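Local atomic coordinates of leucine aminopeptidase (Legionella pneumophila, PDB entry 5GNE), a protein that probably works as a zinc-dependent aminopeptidase, removing residues from the amino ends of peptides. Residues C15-L20 against H32-A37; E158-K163 against L253-P258. One frame throughout, in Å; residues are numbered along the deposited sequence.

Contact 1: C15-L20 against H32-A37; sequences CLYEQL and HFSFIA
Ser34 OG is held by two amides while lying against the side chain of Tyr17: it hydrogen-bonds to OD1 of Asn14, at the start of the helix that carries Tyr17, and to NE2 of Gln29 in the preceding strand. With its polar needs met there, OG also packs against carbon atoms of Tyr17, 3.7 Å from CB and as close to CG, and Ser34 CB adds to the same patch at 4.0 Å from Tyr17 CB. No hydrogen bond joins the two segments themselves. Beyond Ser34, the aromatic ring passes to Ile36, whose CG2 methyl sits 3.8 Å from Tyr17 CD1 and hardly farther from CE1, at an oblique slant to the ring. Tyr17 reaches both residues because CG is anti to its backbone N (chi1 174°). The antiparallel four-stranded sheet of the N-terminal region explains the pattern: strand 33-38 is an inner strand, Ser34 and Ile36 project from its helix-facing side, and helix 14-20, following directly on strand 8-13, lies across that face. The segment axes approach to 8.0 Å, with their N-to-C directions 46° apart. Tyr17 is buried between them and also touches Val12 and Leu26 of the two flanking strands. Three residues on, Leu20 CD1 makes a looser apolar contact with Ile36 CD1 at 4.3 Å. The helix also meets helix 42-55, where Leu16 and Leu20 touch Leu48 and a disulfide joins Cys15 to Cys55.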
ATOM      1  N   CYS A  15     -11.163 -18.904  11.102  1.00 38.76           N
ATOM      2  CA  CYS A  15      -9.923 -19.575  11.451  1.00 39.07           C
ATOM      3  C   CYS A  15      -9.192 -18.859  12.572  1.00 33.86           C
ATOM      4  O   CYS A  15      -8.859 -19.427  13.596  1.00 52.91           O
ATOM      5  CB  CYS A  15      -9.020 -19.684  10.213  1.00 39.53           C
ATOM      6  SG  CYS A  15      -7.503 -20.596  10.465  1.00 67.03           S
ATOM      7  N   LEU A  16      -8.939 -17.586  12.368  1.00 40.88           N
ATOM      8  CA  LEU A  16      -8.260 -16.779  13.370  1.00 38.02           C
ATOM      9  C   LEU A  16      -9.135 -16.611  14.618  1.00 37.25           C
ATOM     10  O   LEU A  16      -8.631 -16.602  15.738  1.00 40.29           O
ATOM     11  CB  LEU A  16      -7.916 -15.434  12.769  1.00 48.31           C
ATOM     12  CG  LEU A  16      -6.837 -14.559  13.392  1.00 54.09           C
ATOM     13  CD1 LEU A  16      -5.730 -15.454  13.910  1.00 43.50           C
ATOM     14  CD2 LEU A  16      -6.339 -13.590  12.321  1.00 46.05           C
ATOM     15  N   TYR A  17     -10.447 -16.508  14.438  1.00 39.18           N
ATOM     16  CA  TYR A  17     -11.327 -16.353  15.598  1.00 41.45           C
ATOM     17  C   TYR A  17     -11.159 -17.481  16.609  1.00 49.34           C
ATOM     18  O   TYR A  17     -11.073 -17.229  17.814  1.00 46.02           O
ATOM     19  CB  TYR A  17     -12.791 -16.273  15.194  1.00 40.92           C
ATOM     20  CG  TYR A  17     -13.704 -16.266  16.400  1.00 41.48           C
ATOM     21  CD1 TYR A  17     -13.661 -15.210  17.317  1.00 49.67           C
ATOM     22  CD2 TYR A  17     -14.595 -17.312  16.646  1.00 42.66           C
ATOM     23  CE1 TYR A  17     -14.490 -15.189  18.447  1.00 42.01           C
ATOM     24  CE2 TYR A  17     -15.437 -17.299  17.780  1.00 44.15           C
ATOM     25  CZ  TYR A  17     -15.372 -16.233  18.667  1.00 43.04           C
ATOM     26  OH  TYR A  17     -16.192 -16.191  19.786  1.00 46.29           O
ATOM     27  N   GLU A  18     -11.128 -18.723  16.123  1.00 49.74           N
ATOM     28  CA  GLU A  18     -11.043 -19.866  17.026  1.00 51.31           C
ATOM     29  C   GLU A  18      -9.757 -19.836  17.842  1.00 48.15           C
ATOM     30  O   GLU A  18      -9.721 -20.357  18.954  1.00 56.69           O
ATOM     31  CB  GLU A  18     -11.156 -21.182  16.254  1.00 39.99           C
ATOM     32  CG  GLU A  18     -12.508 -21.330  15.574  1.00 42.18           C
ATOM     33  CD  GLU A  18     -13.659 -21.451  16.571  1.00 50.66           C
ATOM     34  OE1 GLU A  18     -13.444 -22.017  17.655  1.00 63.30           O
ATOM     35  OE2 GLU A  18     -14.779 -20.999  16.270  1.00 52.23           O
ATOM     36  N   GLN A  19      -8.713 -19.214  17.300  1.00 45.12           N
ATOM     37  CA  GLN A  19      -7.473 -18.997  18.051  1.00 46.47           C
ATOM     38  C   GLN A  19      -7.564 -17.828  19.053  1.00 56.39           C
ATOM     39  O   GLN A  19      -6.677 -17.648  19.885  1.00 69.79           O
ATOM     40  CB  GLN A  19      -6.303 -18.729  17.087  1.00 51.80           C
ATOM     41  CG  GLN A  19      -6.008 -19.853  16.095  1.00 63.75           C
ATOM     42  CD  GLN A  19      -5.848 -21.191  16.774  1.00 69.30           C
ATOM     43  OE1 GLN A  19      -5.127 -21.311  17.766  1.00 74.62           O
ATOM     44  NE2 GLN A  19      -6.572 -22.193  16.285  1.00 65.98           N
ATOM     45  N   LEU A  20      -8.611 -17.018  18.959  1.00 48.71           N
ATOM     46  CA  LEU A  20      -8.697 -15.798  19.766  1.00 52.28           C
ATOM     47  C   LEU A  20      -9.904 -15.776  20.689  1.00 54.21           C
ATOM     48  O   LEU A  20     -10.067 -14.832  21.470  1.00 60.57           O
ATOM     49  CB  LEU A  20      -8.736 -14.548  18.875  1.00 49.41           C
ATOM     50  CG  LEU A  20      -7.467 -14.260  18.088  1.00 46.94           C
ATOM     51  CD1 LEU A  20      -7.715 -13.138  17.101  1.00 42.90           C
ATOM     52  CD2 LEU A  20      -6.347 -13.918  19.036  1.00 46.44           C
ATOM     53  N   HIS A  32     -17.896 -17.513   7.354  1.00 39.28           N
ATOM     54  CA  HIS A  32     -16.435 -17.415   7.159  1.00 41.55           C
ATOM     55  C   HIS A  32     -15.688 -16.374   8.029  1.00 44.45           C
ATOM     56  O   HIS A  32     -14.489 -16.538   8.285  1.00 42.15           O
ATOM     57  CB  HIS A  32     -16.126 -17.113   5.694  1.00 35.70           C
ATOM     58  CG  HIS A  32     -16.597 -18.180   4.754  1.00 61.29           C
ATOM     59  ND1 HIS A  32     -16.171 -19.488   4.848  1.00 54.53           N
ATOM     60  CD2 HIS A  32     -17.426 -18.128   3.685  1.00 57.64           C
ATOM     61  CE1 HIS A  32     -16.740 -20.202   3.891  1.00 55.69           C
ATOM     62  NE2 HIS A  32     -17.501 -19.401   3.169  1.00 53.42           N
ATOM     63  N   PHE A  33     -16.369 -15.330   8.503  1.00 44.27           N
ATOM     64  CA  PHE A  33     -15.673 -14.278   9.246  1.00 41.86           C
ATOM     65  C   PHE A  33     -16.380 -13.913  10.542  1.00 47.13           C
ATOM     66  O   PHE A  33     -17.602 -14.159  10.703  1.00 44.42           O
ATOM     67  CB  PHE A  33     -15.489 -13.019   8.379  1.00 30.46           C
ATOM     68  CG  PHE A  33     -14.628 -13.246   7.157  1.00 32.48           C
ATOM     69  CD1 PHE A  33     -13.255 -13.115   7.224  1.00 38.74           C
ATOM     70  CD2 PHE A  33     -15.196 -13.628   5.954  1.00 34.07           C
ATOM     71  CE1 PHE A  33     -12.458 -13.342   6.103  1.00 42.21           C
ATOM     72  CE2 PHE A  33     -14.412 -13.863   4.826  1.00 32.50           C
ATOM     73  CZ  PHE A  33     -13.038 -13.719   4.901  1.00 31.72           C
ATOM     74  N   SER A  34     -15.591 -13.351  11.460  1.00 38.38           N
ATOM     75  CA  SER A  34     -16.072 -12.832  12.736  1.00 38.76           C
ATOM     76  C   SER A  34     -15.704 -11.369  12.957  1.00 35.65           C
ATOM     77  O   SER A  34     -14.587 -10.946  12.641  1.00 39.27           O
ATOM     78  CB  SER A  34     -15.514 -13.668  13.888  1.00 31.83           C
ATOM     79  OG  SER A  34     -15.933 -15.025  13.739  1.00 36.11           O
ATOM     80  N   PHE A  35     -16.653 -10.610  13.495  1.00 42.05           N
ATOM     81  CA  PHE A  35     -16.436  -9.227  13.879  1.00 29.16           C
ATOM     82  C   PHE A  35     -16.309  -9.197  15.390  1.00 31.04           C
ATOM     83  O   PHE A  35     -17.254  -9.551  16.100  1.00 36.02           O
ATOM     84  CB  PHE A  35     -17.590  -8.336  13.398  1.00 34.10           C
ATOM     85  CG  PHE A  35     -17.481  -6.892  13.830  1.00 40.69           C
ATOM     86  CD1 PHE A  35     -16.262  -6.236  13.801  1.00 34.00           C
ATOM     87  CD2 PHE A  35     -18.613  -6.178  14.213  1.00 45.19           C
ATOM     88  CE1 PHE A  35     -16.159  -4.901  14.170  1.00 39.03           C
ATOM     89  CE2 PHE A  35     -18.527  -4.826  14.610  1.00 41.47           C
ATOM     90  CZ  PHE A  35     -17.306  -4.189  14.585  1.00 38.48           C
ATOM     91  N   ILE A  36     -15.135  -8.843  15.896  1.00 33.19           N
ATOM     92  CA  ILE A  36     -14.875  -9.011  17.320  1.00 33.60           C
ATOM     93  C   ILE A  36     -14.276  -7.797  18.001  1.00 39.28           C
ATOM     94  O   ILE A  36     -13.721  -6.898  17.374  1.00 37.90           O
ATOM     95  CB  ILE A  36     -13.923 -10.200  17.590  1.00 31.00           C
ATOM     96  CG1 ILE A  36     -12.565  -9.961  16.935  1.00 37.30           C
ATOM     97  CG2 ILE A  36     -14.528 -11.510  17.104  1.00 30.73           C
ATOM     98  CD1 ILE A  36     -11.486 -11.027  17.330  1.00 37.84           C
ATOM     99  N   ALA A  37     -14.401  -7.792  19.318  1.00 35.97           N
ATOM    100  CA  ALA A  37     -13.719  -6.814  20.133  1.00 37.41           C
ATOM    101  C   ALA A  37     -12.684  -7.546  20.969  1.00 45.68           C
ATOM    102  O   ALA A  37     -12.988  -8.536  21.638  1.00 48.34           O
ATOM    103  CB  ALA A  37     -14.710  -6.059  21.016  1.00 33.79           C
TER

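Contact 2: E158-K163 against L253-P258; sequences ESYFVK and LQKKIP
Tyr160 meets the ammonium group of Lys255 across this contact, and its side chain can be followed outward from the strand. The bond to CB leads toward segment 253-258, and a chi1 of 48° sets CG between the backbone N and the carbonyl carbon, extending the ring toward the end of helix 243-254. Along the ring, CD2 comes first, 4.0 Å from Lys255 NZ. The next atom, CE2, is the nearest to that nitrogen at 3.3 Å, and CZ follows at 3.4 Å. CE1, across the ring, still lies 4.2 Å from it. The ammonium therefore stands off one side of the outer ring, in an oblique position that is neither squarely over the face nor at the edge. At the tip, OH is 3.5 Å from NZ and grazes the CD1 methyl of Ile257 at 4.3 Å. No hydrogen bond spans the two segments. Lys255 arrives from the opposite direction on a chain extended beyond CG, which delivers only its charged end to the tyrosine. Two carboxylates lie near that end: Asp251, one turn back in the helix, forms a weak, long ion pair with it, and Glu158 OE2 stays 5.6 Å from NZ. Both could lend the ammonium some electrostatic support. The helix finishes in a Schellman motif, with Lys256, just after Lys255, at a phi of 55°. From there the chain turns into strand 259-264, so that an outermost strand of the large mixed sheet meets the C-terminal end of a connecting helix, an arrangement in keeping with the helix-flanked mixed sheet of M28 zinc peptidases.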
ATOM      1  N   GLU A 158       0.983  19.602  -2.623  1.00 54.17           N
ATOM      2  CA  GLU A 158       0.492  19.611  -1.258  1.00 50.64           C
ATOM      3  C   GLU A 158       1.061  18.394  -0.527  1.00 55.33           C
ATOM      4  O   GLU A 158       1.363  17.368  -1.165  1.00 58.54           O
ATOM      5  CB  GLU A 158      -1.023  19.594  -1.277  1.00 62.54           C
ATOM      6  CG  GLU A 158      -1.710  20.311  -0.155  1.00 90.70           C
ATOM      7  CD  GLU A 158      -3.220  20.253  -0.323  1.00108.46           C
ATOM      8  OE1 GLU A 158      -3.680  19.942  -1.452  1.00100.98           O
ATOM      9  OE2 GLU A 158      -3.943  20.547   0.654  1.00121.66           O
ATOM     10  N   SER A 159       1.290  18.518   0.779  1.00 53.39           N
ATOM     11  CA  SER A 159       1.636  17.354   1.607  1.00 53.48           C
ATOM     12  C   SER A 159       1.091  17.526   3.019  1.00 53.76           C
ATOM     13  O   SER A 159       1.216  18.589   3.605  1.00 60.60           O
ATOM     14  CB  SER A 159       3.150  17.110   1.636  1.00 45.83           C
ATOM     15  OG  SER A 159       3.824  18.104   2.385  1.00 52.62           O
ATOM     16  N   TYR A 160       0.470  16.482   3.557  1.00 58.79           N
ATOM     17  CA  TYR A 160      -0.038  16.529   4.926  1.00 47.96           C
ATOM     18  C   TYR A 160      -0.031  15.190   5.617  1.00 49.60           C
ATOM     19  O   TYR A 160      -0.080  14.148   4.973  1.00 52.05           O
ATOM     20  CB  TYR A 160      -1.445  17.099   4.955  1.00 42.18           C
ATOM     21  CG  TYR A 160      -2.384  16.502   3.946  1.00 44.90           C
ATOM     22  CD1 TYR A 160      -2.372  16.932   2.620  1.00 48.45           C
ATOM     23  CD2 TYR A 160      -3.302  15.525   4.306  1.00 43.71           C
ATOM     24  CE1 TYR A 160      -3.252  16.398   1.685  1.00 47.70           C
ATOM     25  CE2 TYR A 160      -4.185  14.994   3.382  1.00 38.54           C
ATOM     26  CZ  TYR A 160      -4.162  15.431   2.074  1.00 45.46           C
ATOM     27  OH  TYR A 160      -5.042  14.906   1.148  1.00 50.12           O
ATOM     28  N   PHE A 161       0.042  15.224   6.940  1.00 47.68           N
ATOM     29  CA  PHE A 161      -0.164  14.040   7.745  1.00 43.42           C
ATOM     30  C   PHE A 161      -1.631  13.714   7.853  1.00 50.43           C
ATOM     31  O   PHE A 161      -2.463  14.607   7.916  1.00 62.69           O
ATOM     32  CB  PHE A 161       0.431  14.224   9.125  1.00 39.85           C
ATOM     33  CG  PHE A 161       1.899  14.410   9.099  1.00 45.91           C
ATOM     34  CD1 PHE A 161       2.726  13.359   8.745  1.00 48.37           C
ATOM     35  CD2 PHE A 161       2.464  15.648   9.392  1.00 51.28           C
ATOM     36  CE1 PHE A 161       4.101  13.523   8.699  1.00 52.46           C
ATOM     37  CE2 PHE A 161       3.848  15.825   9.346  1.00 45.97           C
ATOM     38  CZ  PHE A 161       4.669  14.760   9.002  1.00 49.67           C
ATOM     39  N   VAL A 162      -1.941  12.425   7.861  1.00 48.64           N
ATOM     40  CA  VAL A 162      -3.251  11.953   8.251  1.00 47.47           C
ATOM     41  C   VAL A 162      -3.112  11.066   9.489  1.00 48.89           C
ATOM     42  O   VAL A 162      -2.492  10.017   9.438  1.00 50.51           O
ATOM     43  CB  VAL A 162      -3.941  11.193   7.133  1.00 48.64           C
ATOM     44  CG1 VAL A 162      -5.229  10.548   7.662  1.00 44.88           C
ATOM     45  CG2 VAL A 162      -4.245  12.149   5.963  1.00 44.29           C
ATOM     46  N   LYS A 163      -3.652  11.554  10.601  1.00 50.85           N
ATOM     47  CA  LYS A 163      -3.595  10.925  11.911  1.00 51.65           C
ATOM     48  C   LYS A 163      -4.053   9.478  11.842  1.00 48.21           C
ATOM     49  O   LYS A 163      -5.047   9.174  11.200  1.00 55.81           O
ATOM     50  CB  LYS A 163      -4.525  11.703  12.856  1.00 62.49           C
ATOM     51  CG  LYS A 163      -4.007  12.073  14.223  1.00 69.18           C
ATOM     52  CD  LYS A 163      -5.052  12.947  14.947  1.00 82.23           C
ATOM     53  CE  LYS A 163      -5.200  14.332  14.276  1.00 94.12           C
ATOM     54  NZ  LYS A 163      -5.939  15.372  15.077  1.00 98.48           N
ATOM     55  N   LEU A 253     -12.574  10.254   1.370  1.00 48.86           N
ATOM     56  CA  LEU A 253     -14.021  10.218   1.263  1.00 44.74           C
ATOM     57  C   LEU A 253     -14.629  11.487   1.846  1.00 53.92           C
ATOM     58  O   LEU A 253     -15.510  12.099   1.242  1.00 49.64           O
ATOM     59  CB  LEU A 253     -14.583   8.982   1.968  1.00 48.03           C
ATOM     60  CG  LEU A 253     -14.465   7.661   1.196  1.00 46.77           C
ATOM     61  CD1 LEU A 253     -14.956   6.481   2.032  1.00 35.56           C
ATOM     62  CD2 LEU A 253     -15.245   7.751  -0.104  1.00 33.41           C
ATOM     63  N   GLN A 254     -14.146  11.877   3.021  1.00 51.79           N
ATOM     64  CA  GLN A 254     -14.585  13.108   3.654  1.00 54.38           C
ATOM     65  C   GLN A 254     -14.288  14.346   2.813  1.00 64.92           C
ATOM     66  O   GLN A 254     -15.131  15.230   2.681  1.00 69.35           O
ATOM     67  CB  GLN A 254     -13.938  13.235   5.028  1.00 47.97           C
ATOM     68  CG  GLN A 254     -14.576  12.300   6.030  1.00 63.32           C
ATOM     69  CD  GLN A 254     -13.684  11.974   7.208  1.00 70.26           C
ATOM     70  OE1 GLN A 254     -12.747  12.711   7.520  1.00 83.95           O
ATOM     71  NE2 GLN A 254     -13.972  10.858   7.871  1.00 64.51           N
ATOM     72  N   LYS A 255     -13.109  14.387   2.206  1.00 59.21           N
ATOM     73  CA  LYS A 255     -12.731  15.541   1.407  1.00 49.01           C
ATOM     74  C   LYS A 255     -13.323  15.458   0.020  1.00 53.31           C
ATOM     75  O   LYS A 255     -13.138  16.367  -0.792  1.00 52.37           O
ATOM     76  CB  LYS A 255     -11.220  15.639   1.298  1.00 48.83           C
ATOM     77  CG  LYS A 255     -10.576  16.249   2.500  1.00 44.91           C
ATOM     78  CD  LYS A 255      -9.078  16.157   2.370  1.00 52.10           C
ATOM     79  CE  LYS A 255      -8.433  16.495   3.697  1.00 54.39           C
ATOM     80  NZ  LYS A 255      -7.002  16.728   3.473  1.00 58.27           N
ATOM     81  N   LYS A 256     -14.080  14.395  -0.230  1.00 52.22           N
ATOM     82  CA  LYS A 256     -14.722  14.234  -1.521  1.00 59.93           C
ATOM     83  C   LYS A 256     -13.748  14.294  -2.700  1.00 64.48           C
ATOM     84  O   LYS A 256     -14.115  14.740  -3.776  1.00 75.60           O
ATOM     85  CB  LYS A 256     -15.801  15.304  -1.682  1.00 69.42           C
ATOM     86  CG  LYS A 256     -17.184  14.800  -2.069  1.00 78.20           C
ATOM     87  CD  LYS A 256     -18.028  14.417  -0.863  1.00 85.78           C
ATOM     88  CE  LYS A 256     -19.363  13.827  -1.315  1.00 94.07           C
ATOM     89  NZ  LYS A 256     -20.219  13.376  -0.183  1.00 99.14           N
ATOM     90  N   ILE A 257     -12.494  13.903  -2.488  1.00 62.16           N
ATOM     91  CA  ILE A 257     -11.546  13.809  -3.593  1.00 53.04           C
ATOM     92  C   ILE A 257     -11.893  12.677  -4.561  1.00 54.59           C
ATOM     93  O   ILE A 257     -11.936  11.506  -4.165  1.00 54.88           O
ATOM     94  CB  ILE A 257     -10.121  13.609  -3.083  1.00 54.34           C
ATOM     95  CG1 ILE A 257      -9.697  14.801  -2.218  1.00 55.29           C
ATOM     96  CG2 ILE A 257      -9.157  13.470  -4.246  1.00 54.41           C
ATOM     97  CD1 ILE A 257      -8.500  14.510  -1.332  1.00 43.47           C
ATOM     98  N   PRO A 258     -12.169  13.016  -5.832  1.00 52.52           N
ATOM     99  CA  PRO A 258     -12.491  11.910  -6.757  1.00 52.67           C
ATOM    100  C   PRO A 258     -11.235  11.190  -7.237  1.00 49.96           C
ATOM    101  O   PRO A 258     -10.267  11.840  -7.610  1.00 50.87           O
ATOM    102  CB  PRO A 258     -13.205  12.605  -7.922  1.00 42.39           C
ATOM    103  CG  PRO A 258     -12.714  14.049  -7.859  1.00 42.99           C
ATOM    104  CD  PRO A 258     -12.401  14.350  -6.416  1.00 38.26           C
TER

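In the fold
The two contacts lie in separate parts of one chain, each joining a sheet to a neighbouring helix or its end. Contact 1 closes before contact 2 opens along the sequence; their centres are 32 Å apart and their nearest atoms about 17 Å. The centre of contact 1, buried on the small N-terminal sheet, lies about 24 Å from the centre of the chain, and that of contact 2, at the surface, about 16 Å. Neither takes part in the two-zinc centre, in which Asp204 is shared by both metals, with His191 and Asp266 on one and Glu239 and His344 on the other. The turn after helix 243-254 leads into strand 259-264, soon followed by Asp266.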